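Local atomic coordinates of concanavalin A-like lectin protein kinase family protein (Theobroma cacao, PDB entry 6CTH), a protein that probably transfers phosphate from ATP to protein substrates through its kinase domain, and binds an oxindole inhibitor in the pocket between the lobes. Residues A[45-50]-A[84-89]; A[97-102]-A[147-152]; A[112-117]-A[151-156]. All coordinates share one frame; numbering follows the deposited sequence.

Interaction 1 of 3, residues A[45-50]-A[84-89]; sequences VKKVSR and RGELML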
# COMPACT_ATOMS: atom_id res chain seq x y z
N VAL A 45 11.02 -15.16 0.84
CA VAL A 45 12.15 -14.90 -0.04
C VAL A 45 11.56 -14.43 -1.37
O VAL A 45 10.80 -15.18 -1.99
CB VAL A 45 12.97 -16.17 -0.28
CG1 VAL A 45 14.14 -15.92 -1.23
CG2 VAL A 45 13.46 -16.74 1.06
N LYS A 46 11.92 -13.22 -1.77
CA LYS A 46 11.57 -12.69 -3.09
C LYS A 46 12.70 -12.93 -4.08
O LYS A 46 13.82 -12.45 -3.89
CB LYS A 46 11.25 -11.21 -2.97
CG LYS A 46 10.82 -10.59 -4.30
CD LYS A 46 10.22 -9.22 -4.11
CE LYS A 46 9.58 -8.72 -5.41
NZ LYS A 46 8.85 -7.48 -5.12
N LYS A 47 12.39 -13.69 -5.13
CA LYS A 47 13.29 -13.96 -6.21
C LYS A 47 13.03 -12.97 -7.34
O LYS A 47 11.94 -12.97 -7.94
CB LYS A 47 13.07 -15.38 -6.71
CG LYS A 47 14.04 -15.81 -7.79
CD LYS A 47 13.91 -17.30 -8.00
CE LYS A 47 14.96 -17.80 -8.98
NZ LYS A 47 14.68 -17.38 -10.38
N VAL A 48 14.01 -12.12 -7.62
CA VAL A 48 13.83 -11.06 -8.58
C VAL A 48 13.81 -11.59 -9.99
O VAL A 48 14.53 -12.53 -10.35
CB VAL A 48 14.90 -9.98 -8.41
CG1 VAL A 48 14.89 -8.96 -9.53
CG2 VAL A 48 14.73 -9.32 -7.04
N SER A 49 12.92 -10.99 -10.76
CA SER A 49 12.71 -11.30 -12.15
C SER A 49 13.71 -10.46 -12.95
O SER A 49 13.72 -9.23 -12.85
CB SER A 49 11.26 -10.94 -12.51
OG SER A 49 11.09 -10.98 -13.91
N ARG A 50 14.55 -11.12 -13.76
CA ARG A 50 15.49 -10.44 -14.68
C ARG A 50 14.92 -10.31 -16.10
O ARG A 50 15.69 -10.15 -17.05
CB ARG A 50 16.83 -11.21 -14.75
N ARG A 84 26.15 -14.48 -8.63
CA ARG A 84 26.09 -14.86 -10.05
C ARG A 84 25.08 -13.88 -10.73
O ARG A 84 25.19 -12.65 -10.50
CB ARG A 84 25.75 -16.36 -10.20
N GLY A 85 24.11 -14.37 -11.49
CA GLY A 85 23.04 -13.51 -12.04
C GLY A 85 21.87 -13.17 -11.11
O GLY A 85 21.15 -12.19 -11.35
N GLU A 86 21.70 -13.97 -10.05
CA GLU A 86 20.50 -14.00 -9.22
C GLU A 86 20.48 -12.92 -8.10
O GLU A 86 21.41 -12.76 -7.32
CB GLU A 86 20.30 -15.39 -8.59
CG GLU A 86 20.10 -16.55 -9.58
CD GLU A 86 18.65 -16.94 -9.78
OE1 GLU A 86 18.37 -18.15 -9.97
OE2 GLU A 86 17.77 -16.04 -9.77
N LEU A 87 19.38 -12.19 -8.06
CA LEU A 87 19.15 -11.13 -7.06
C LEU A 87 17.95 -11.57 -6.22
O LEU A 87 16.93 -12.01 -6.79
CB LEU A 87 18.82 -9.83 -7.75
CG LEU A 87 19.73 -9.24 -8.83
CD1 LEU A 87 19.00 -8.17 -9.62
CD2 LEU A 87 20.99 -8.68 -8.24
N MET A 88 18.08 -11.50 -4.89
CA MET A 88 17.02 -11.89 -3.96
C MET A 88 16.95 -11.08 -2.68
O MET A 88 17.98 -10.59 -2.23
CB MET A 88 17.17 -13.34 -3.59
CG MET A 88 17.00 -14.17 -4.85
SD MET A 88 16.71 -15.82 -4.42
CE MET A 88 18.42 -16.26 -4.35
N LEU A 89 15.74 -11.00 -2.11
CA LEU A 89 15.45 -10.18 -0.94
C LEU A 89 14.68 -11.03 0.08
O LEU A 89 13.78 -11.82 -0.28
CB LEU A 89 14.64 -8.95 -1.31
CG LEU A 89 15.26 -8.00 -2.34
CD1 LEU A 89 14.18 -7.20 -3.08
CD2 LEU A 89 16.27 -7.10 -1.62
O HOH W 1 17.22 -13.30 -9.65
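Lys-47 and Met-88 face each other as a non-hydrogen-bonded pair of two antiparallel strands, and their side chains rise from the same side of the sheet. The end of the Lys-47 side chain goes on to Glu-86. The Lys-47 chain runs straight and then bends at its end (chi4 -73°), while Glu-86 bends at chi2. NZ of Lys-47 lies 3.4 Å from OE2 of Glu-86, a long salt bridge and a weak hydrogen bond. Water 1 lies 2.8 Å from OE2 of Glu-86, within bonding distance of O of Val-48, and accepts from N of Leu-87. On this side too, CG1 of Val-45 touches SD of Met-88 at 4.1 Å. Helix 7-14 covers that pair through Leu-10.

Lys-46 and Leu-89 point to the other side. They form a hydrogen-bonded pair, with N of Lys-46 2.8 Å from O of Leu-89 and N of Leu-89 3.0 Å from O of Lys-46. Next along, N of Val-48 bonds to O of Leu-87, and CB of Val-48 meets CB of Leu-87 at 4.0 Å. Leu-87 and Leu-89 also pack on Tyr-59 of helix 54-66. The Lys-46 side chain is extended and leads away from Leu-89 into the inhibitor pocket, where NZ makes a weak, long ion pair with the sulfonamide. This is the N-lobe beta-sheet of a protein kinase, with Lys-46 at the position of the conserved VAxK-type lysine.

Interaction 2 of 3, residues A[97-102]-A[147-152]; sequences GSLDSH and IMLDSS. With FE7 (N-{(3Z)-2-oxo-3-[phenyl({4-[(piperidin-1-yl)methyl]phenyl}amino)methylidene]-2,3-dihydro-1H-indol-5-yl}ethanesulfonamide), chain B.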
# COMPACT_ATOMS: atom_id res chain seq x y z
N GLY A 97 -0.60 -12.38 5.33
CA GLY A 97 -0.42 -11.90 3.97
C GLY A 97 -0.73 -10.42 3.75
O GLY A 97 -0.61 -9.59 4.69
N SER A 98 -1.14 -10.10 2.51
CA SER A 98 -1.34 -8.72 2.14
C SER A 98 -2.79 -8.30 2.29
O SER A 98 -3.72 -9.10 2.27
CB SER A 98 -0.81 -8.40 0.74
OG SER A 98 -1.28 -9.34 -0.22
N LEU A 99 -2.99 -7.00 2.44
CA LEU A 99 -4.30 -6.48 2.77
C LEU A 99 -5.37 -6.76 1.70
O LEU A 99 -6.55 -7.02 2.03
CB LEU A 99 -4.20 -4.97 3.04
CG LEU A 99 -5.43 -4.15 3.32
CD1 LEU A 99 -6.18 -4.70 4.52
CD2 LEU A 99 -5.05 -2.69 3.57
N ASP A 100 -4.96 -6.68 0.45
CA ASP A 100 -5.86 -6.96 -0.69
C ASP A 100 -6.58 -8.32 -0.55
O ASP A 100 -7.75 -8.43 -0.89
CB ASP A 100 -5.11 -6.84 -2.04
CG ASP A 100 -3.97 -7.83 -2.18
OD1 ASP A 100 -3.18 -8.02 -1.20
OD2 ASP A 100 -3.86 -8.47 -3.26
N SER A 101 -5.89 -9.32 -0.01
CA SER A 101 -6.43 -10.67 0.17
C SER A 101 -7.57 -10.69 1.13
O SER A 101 -8.49 -11.49 0.98
CB SER A 101 -5.37 -11.64 0.63
OG SER A 101 -4.43 -11.78 -0.40
N HIS A 102 -7.61 -9.75 2.07
CA HIS A 102 -8.72 -9.64 3.04
C HIS A 102 -9.82 -8.75 2.56
O HIS A 102 -10.99 -9.16 2.51
CB HIS A 102 -8.22 -9.16 4.37
CG HIS A 102 -7.26 -10.11 5.00
ND1 HIS A 102 -7.62 -10.94 6.03
CD2 HIS A 102 -5.94 -10.31 4.79
CE1 HIS A 102 -6.56 -11.61 6.44
NE2 HIS A 102 -5.54 -11.27 5.69
N ILE A 147 0.53 -3.62 1.30
CA ILE A 147 0.36 -3.51 2.76
C ILE A 147 0.26 -4.91 3.38
O ILE A 147 -0.68 -5.67 3.08
CB ILE A 147 -0.86 -2.64 3.11
CG1 ILE A 147 -0.69 -1.25 2.48
CG2 ILE A 147 -1.08 -2.56 4.61
CD1 ILE A 147 -1.92 -0.36 2.57
N MET A 148 1.23 -5.24 4.24
CA MET A 148 1.27 -6.53 4.91
C MET A 148 0.61 -6.45 6.25
O MET A 148 0.65 -5.38 6.92
CB MET A 148 2.72 -6.99 5.07
CG MET A 148 3.49 -7.18 3.78
SD MET A 148 2.67 -8.39 2.69
CE MET A 148 2.83 -9.79 3.76
N LEU A 149 0.03 -7.55 6.69
CA LEU A 149 -0.65 -7.62 7.97
C LEU A 149 0.06 -8.58 8.92
O LEU A 149 0.37 -9.72 8.52
CB LEU A 149 -2.08 -8.05 7.77
CG LEU A 149 -2.90 -7.05 6.94
CD1 LEU A 149 -4.32 -7.59 6.72
CD2 LEU A 149 -2.98 -5.67 7.64
N ASP A 150 0.32 -8.13 10.16
CA ASP A 150 0.88 -9.05 11.15
C ASP A 150 -0.23 -9.85 11.81
O ASP A 150 -1.40 -9.75 11.43
CB ASP A 150 1.80 -8.32 12.16
CG ASP A 150 1.07 -7.44 13.14
OD1 ASP A 150 -0.19 -7.49 13.27
OD2 ASP A 150 1.79 -6.69 13.87
N SER A 151 0.14 -10.62 12.83
CA SER A 151 -0.77 -11.50 13.55
C SER A 151 -1.93 -10.76 14.18
O SER A 151 -3.01 -11.30 14.30
CB SER A 151 -0.03 -12.36 14.57
OG SER A 151 0.56 -11.58 15.60
N SER A 152 -1.66 -9.56 14.65
CA SER A 152 -2.71 -8.69 15.24
C SER A 152 -3.40 -7.77 14.24
O SER A 152 -4.10 -6.80 14.64
CB SER A 152 -2.11 -7.83 16.36
OG SER A 152 -1.32 -8.58 17.25
C4 FE7 B . 5.58 -10.87 1.75
C14 FE7 B . 2.17 -11.47 -2.11
C5 FE7 B . 6.57 -10.64 2.72
C6 FE7 B . 7.52 -9.65 2.57
C11 FE7 B . 3.11 -12.26 0.38
C7 FE7 B . 7.47 -8.84 1.44
C8 FE7 B . 5.34 -12.36 3.54
C9 FE7 B . 4.76 -11.98 2.23
C10 FE7 B . 3.65 -12.61 1.71
C12 FE7 B . 3.84 -12.54 -0.77
C13 FE7 B . 3.36 -12.14 -2.01
N1 FE7 B . 6.39 -11.54 3.76
N2 FE7 B . 3.00 -13.49 2.48
C3 FE7 B . 5.53 -10.04 0.63
N3 FE7 B . -1.11 -18.36 1.57
O2 FE7 B . 4.96 -13.25 4.29
C2 FE7 B . 6.46 -9.01 0.50
N FE7 B . 6.37 -8.03 -0.54
S FE7 B . 5.29 -7.87 -1.73
O FE7 B . 4.62 -9.11 -1.93
O1 FE7 B . 5.97 -7.25 -2.83
C1 FE7 B . 4.22 -6.71 -0.94
C FE7 B . 5.09 -5.67 -0.28
C16 FE7 B . 1.90 -11.59 0.27
C15 FE7 B . 1.44 -11.19 -0.97
C17 FE7 B . 1.91 -14.36 2.28
C22 FE7 B . 1.28 -14.49 1.05
C21 FE7 B . 0.19 -15.32 0.91
C20 FE7 B . -0.31 -16.04 1.99
C19 FE7 B . 0.32 -15.90 3.22
C18 FE7 B . 1.42 -15.07 3.37
C23 FE7 B . -1.49 -16.96 1.83
C28 FE7 B . -2.29 -19.23 1.58
C27 FE7 B . -1.90 -20.68 1.41
C26 FE7 B . -1.10 -20.89 0.14
C25 FE7 B . 0.05 -19.90 0.06
C24 FE7 B . -0.43 -18.49 0.29
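This is a buried contact between backbones, at the floor of the inhibitor pocket, where the start of helix 99-103 meets strand 147-149 in the C-lobe of the kinase. Ser-98 and Met-148 form a single bridge, with their CA atoms 4.4 Å apart. Two hydrogen bonds flank it. N of Leu-149 bonds to O of Gly-97 at 2.9 Å, and N of Leu-99 bonds to O of Ile-147 at 2.7 Å. Both donors lie nearly in line with the C=O they meet.

The side chains divide between two sides. Met-148 starts away from Gly-97 and Ser-98, but bends at chi2 (-58°) and chi3 (-63°) and brings its methyl back. CE of Met-148 then sits 3.6 Å from O of Gly-97. The same CE of Met-148 lies 3.3 Å from C9 of FE7, in the inhibitor's oxindole. OG of Ser-98 approaches the inhibitor's phenyl ring, 3.4 Å from C15 of FE7. It also lies unusually close to OD1 of Asp-100, 2.5 Å, so the details of that bond are doubtful.

On the other side, Leu-99 and Ile-147 lie side by side and point the same way, touching through CD2 and CD1. The second branch of Leu-99 meets Leu-149. CD1 of Leu-149 also makes an off-centre CH-pi contact with the His-102 ring, 4.1 Å from its centroid. In that ring ND1 is hydrogen-bonded to OG of Ser-108 and NE2 to the backbone O of Asn-96.

Ile-118 of helix 112-132 packs on Leu-99 and Leu-149. Ala-155 of strand 155-157 touches Ile-147 and Leu-149, and helix 196-212 reaches Leu-99 and Ile-147.

Interaction 3 of 3, residues A[112-117]-A[151-156]; sequences WEVRYR and SSFNAK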
# COMPACT_ATOMS: atom_id res chain seq x y z
N TRP A 112 -14.71 -3.12 11.23
CA TRP A 112 -14.57 -1.68 11.11
C TRP A 112 -13.39 -1.18 11.95
O TRP A 112 -12.59 -0.37 11.47
CB TRP A 112 -15.84 -0.91 11.47
CG TRP A 112 -15.53 0.51 11.37
CD1 TRP A 112 -15.25 1.36 12.39
CD2 TRP A 112 -15.34 1.24 10.16
NE1 TRP A 112 -14.91 2.59 11.89
CE2 TRP A 112 -14.94 2.53 10.52
CE3 TRP A 112 -15.43 0.92 8.81
CZ2 TRP A 112 -14.69 3.53 9.57
CZ3 TRP A 112 -15.17 1.92 7.86
CH2 TRP A 112 -14.79 3.20 8.26
N GLU A 113 -13.31 -1.62 13.21
CA GLU A 113 -12.27 -1.14 14.11
C GLU A 113 -10.85 -1.46 13.56
O GLU A 113 -9.95 -0.62 13.58
CB GLU A 113 -12.47 -1.70 15.54
N VAL A 114 -10.68 -2.66 13.03
CA VAL A 114 -9.41 -3.03 12.41
C VAL A 114 -9.12 -2.19 11.16
O VAL A 114 -8.00 -1.73 11.00
CB VAL A 114 -9.34 -4.55 12.14
CG1 VAL A 114 -8.18 -4.89 11.22
CG2 VAL A 114 -9.24 -5.31 13.46
N ARG A 115 -10.12 -1.94 10.32
CA ARG A 115 -9.89 -1.14 9.12
C ARG A 115 -9.45 0.30 9.39
O ARG A 115 -8.55 0.81 8.73
CB ARG A 115 -11.17 -1.11 8.27
CG ARG A 115 -11.51 -2.42 7.60
CD ARG A 115 -12.82 -2.32 6.84
NE ARG A 115 -13.44 -3.63 6.67
CZ ARG A 115 -14.02 -4.04 5.56
NH1 ARG A 115 -14.07 -3.26 4.49
NH2 ARG A 115 -14.56 -5.25 5.51
N TYR A 116 -10.07 0.93 10.37
CA TYR A 116 -9.77 2.33 10.73
C TYR A 116 -8.34 2.35 11.31
O TYR A 116 -7.60 3.28 11.03
CB TYR A 116 -10.77 2.88 11.72
CG TYR A 116 -10.90 4.40 11.74
CD1 TYR A 116 -11.37 5.09 10.63
CD2 TYR A 116 -10.60 5.13 12.87
CE1 TYR A 116 -11.50 6.45 10.64
CE2 TYR A 116 -10.72 6.53 12.89
CZ TYR A 116 -11.16 7.17 11.77
OH TYR A 116 -11.33 8.52 11.78
N ARG A 117 -7.98 1.32 12.07
CA ARG A 117 -6.64 1.21 12.62
C ARG A 117 -5.60 1.06 11.51
O ARG A 117 -4.54 1.67 11.54
CB ARG A 117 -6.56 0.02 13.58
CG ARG A 117 -5.44 0.12 14.60
CD ARG A 117 -4.82 -1.24 14.87
NE ARG A 117 -5.72 -2.10 15.63
CZ ARG A 117 -5.86 -3.41 15.42
NH1 ARG A 117 -6.69 -4.11 16.17
NH2 ARG A 117 -5.17 -4.00 14.47
N SER A 151 0.14 -10.62 12.83
CA SER A 151 -0.77 -11.50 13.55
C SER A 151 -1.93 -10.76 14.18
O SER A 151 -3.01 -11.30 14.30
CB SER A 151 -0.03 -12.36 14.57
OG SER A 151 0.56 -11.58 15.60
N SER A 152 -1.66 -9.56 14.65
CA SER A 152 -2.71 -8.69 15.24
C SER A 152 -3.40 -7.77 14.24
O SER A 152 -4.10 -6.80 14.64
CB SER A 152 -2.11 -7.83 16.36
OG SER A 152 -1.32 -8.58 17.25
N PHE A 153 -3.20 -8.03 12.94
CA PHE A 153 -3.69 -7.16 11.91
C PHE A 153 -3.16 -5.71 11.97
O PHE A 153 -3.81 -4.80 11.47
CB PHE A 153 -5.22 -7.21 11.88
CG PHE A 153 -5.76 -8.54 11.45
CD1 PHE A 153 -5.85 -8.86 10.11
CD2 PHE A 153 -6.16 -9.48 12.39
CE1 PHE A 153 -6.33 -10.09 9.69
CE2 PHE A 153 -6.68 -10.71 11.98
CZ PHE A 153 -6.74 -11.02 10.63
N ASN A 154 -1.97 -5.51 12.53
CA ASN A 154 -1.27 -4.24 12.37
C ASN A 154 -0.69 -4.22 10.95
O ASN A 154 -0.27 -5.28 10.44
CB ASN A 154 -0.15 -4.05 13.39
CG ASN A 154 -0.66 -4.03 14.86
OD1 ASN A 154 -1.54 -3.26 15.21
ND2 ASN A 154 -0.11 -4.92 15.69
N ALA A 155 -0.70 -3.05 10.32
CA ALA A 155 -0.30 -2.91 8.91
C ALA A 155 1.14 -2.45 8.73
O ALA A 155 1.62 -1.60 9.52
CB ALA A 155 -1.23 -1.97 8.22
N LYS A 156 1.86 -3.02 7.76
CA LYS A 156 3.20 -2.61 7.38
C LYS A 156 3.27 -2.37 5.89
O LYS A 156 2.98 -3.27 5.11
CB LYS A 156 4.25 -3.65 7.78
CG LYS A 156 4.54 -3.70 9.28
CD LYS A 156 5.55 -4.77 9.68
CE LYS A 156 5.99 -4.62 11.13
NZ LYS A 156 7.20 -3.74 11.25
O HOH W 2 -3.95 -2.17 12.12
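Arg-117 reaches from helix 112-132 to the turn of the beta-hairpin made by strands 147-149 and 155-157, in the C-lobe of the kinase fold. Its NH2 donates to O of Ser-152 at 3.0 Å. The bond is bent, with 137° at the hydrogen, and the acceptor lies out of the guanidinium plane. The chain of Arg-117 turns at chi2 and again at chi3 (-71°), which swings the guanidinium over to the turn. OD1 of Asn-154 stands 3.8 Å from the same NH2, and its amide plane is turned 57° from the guanidinium.

One helical turn earlier, Val-114 adds the apolar part of the contact. Its CG1 meets CB of Phe-153 at 3.8 Å, and the two side chains cross at a slant. The Phe-153 ring then leads away from Val-114 and packs on Leu-110.

In the next shell, the turn is fixed by bonds of its own. OD1 of Asp-150 accepts from N of Asn-154 and, weakly, from N of Ser-152. Phe-153 has positive phi, which helps the chain reverse. Asp-121, one turn further along the helix than Arg-117, accepts from N of Ala-155 and gives the hairpin a second tie.

Water 2 closes the contact: it accepts from NH2 of Arg-117 at 3.2 Å and donates to O of Phe-153 at 2.7 Å.

How the interactions relate
Interaction 1 lies in the N-lobe, and interactions 2 and 3 lie in the C-lobe. Interactions 1 and 2 are buried; interaction 3 is at the surface. The inhibitor lies between the lobes and meets Lys-46 from one and Gly-97, Ser-98 and Met-148 from the other. Interactions 2 and 3 hold the same hairpin, 147-149 with 155-157, and share Ser-151 and Ser-152. They touch directly: N of Met-148 probably bonds to O of Lys-156, and His-102 packs on Phe-153. Backbone pairing dominates the first two contacts. In interaction 3, an arginine, a water and a valine-phenylalanine contact meet the turn instead.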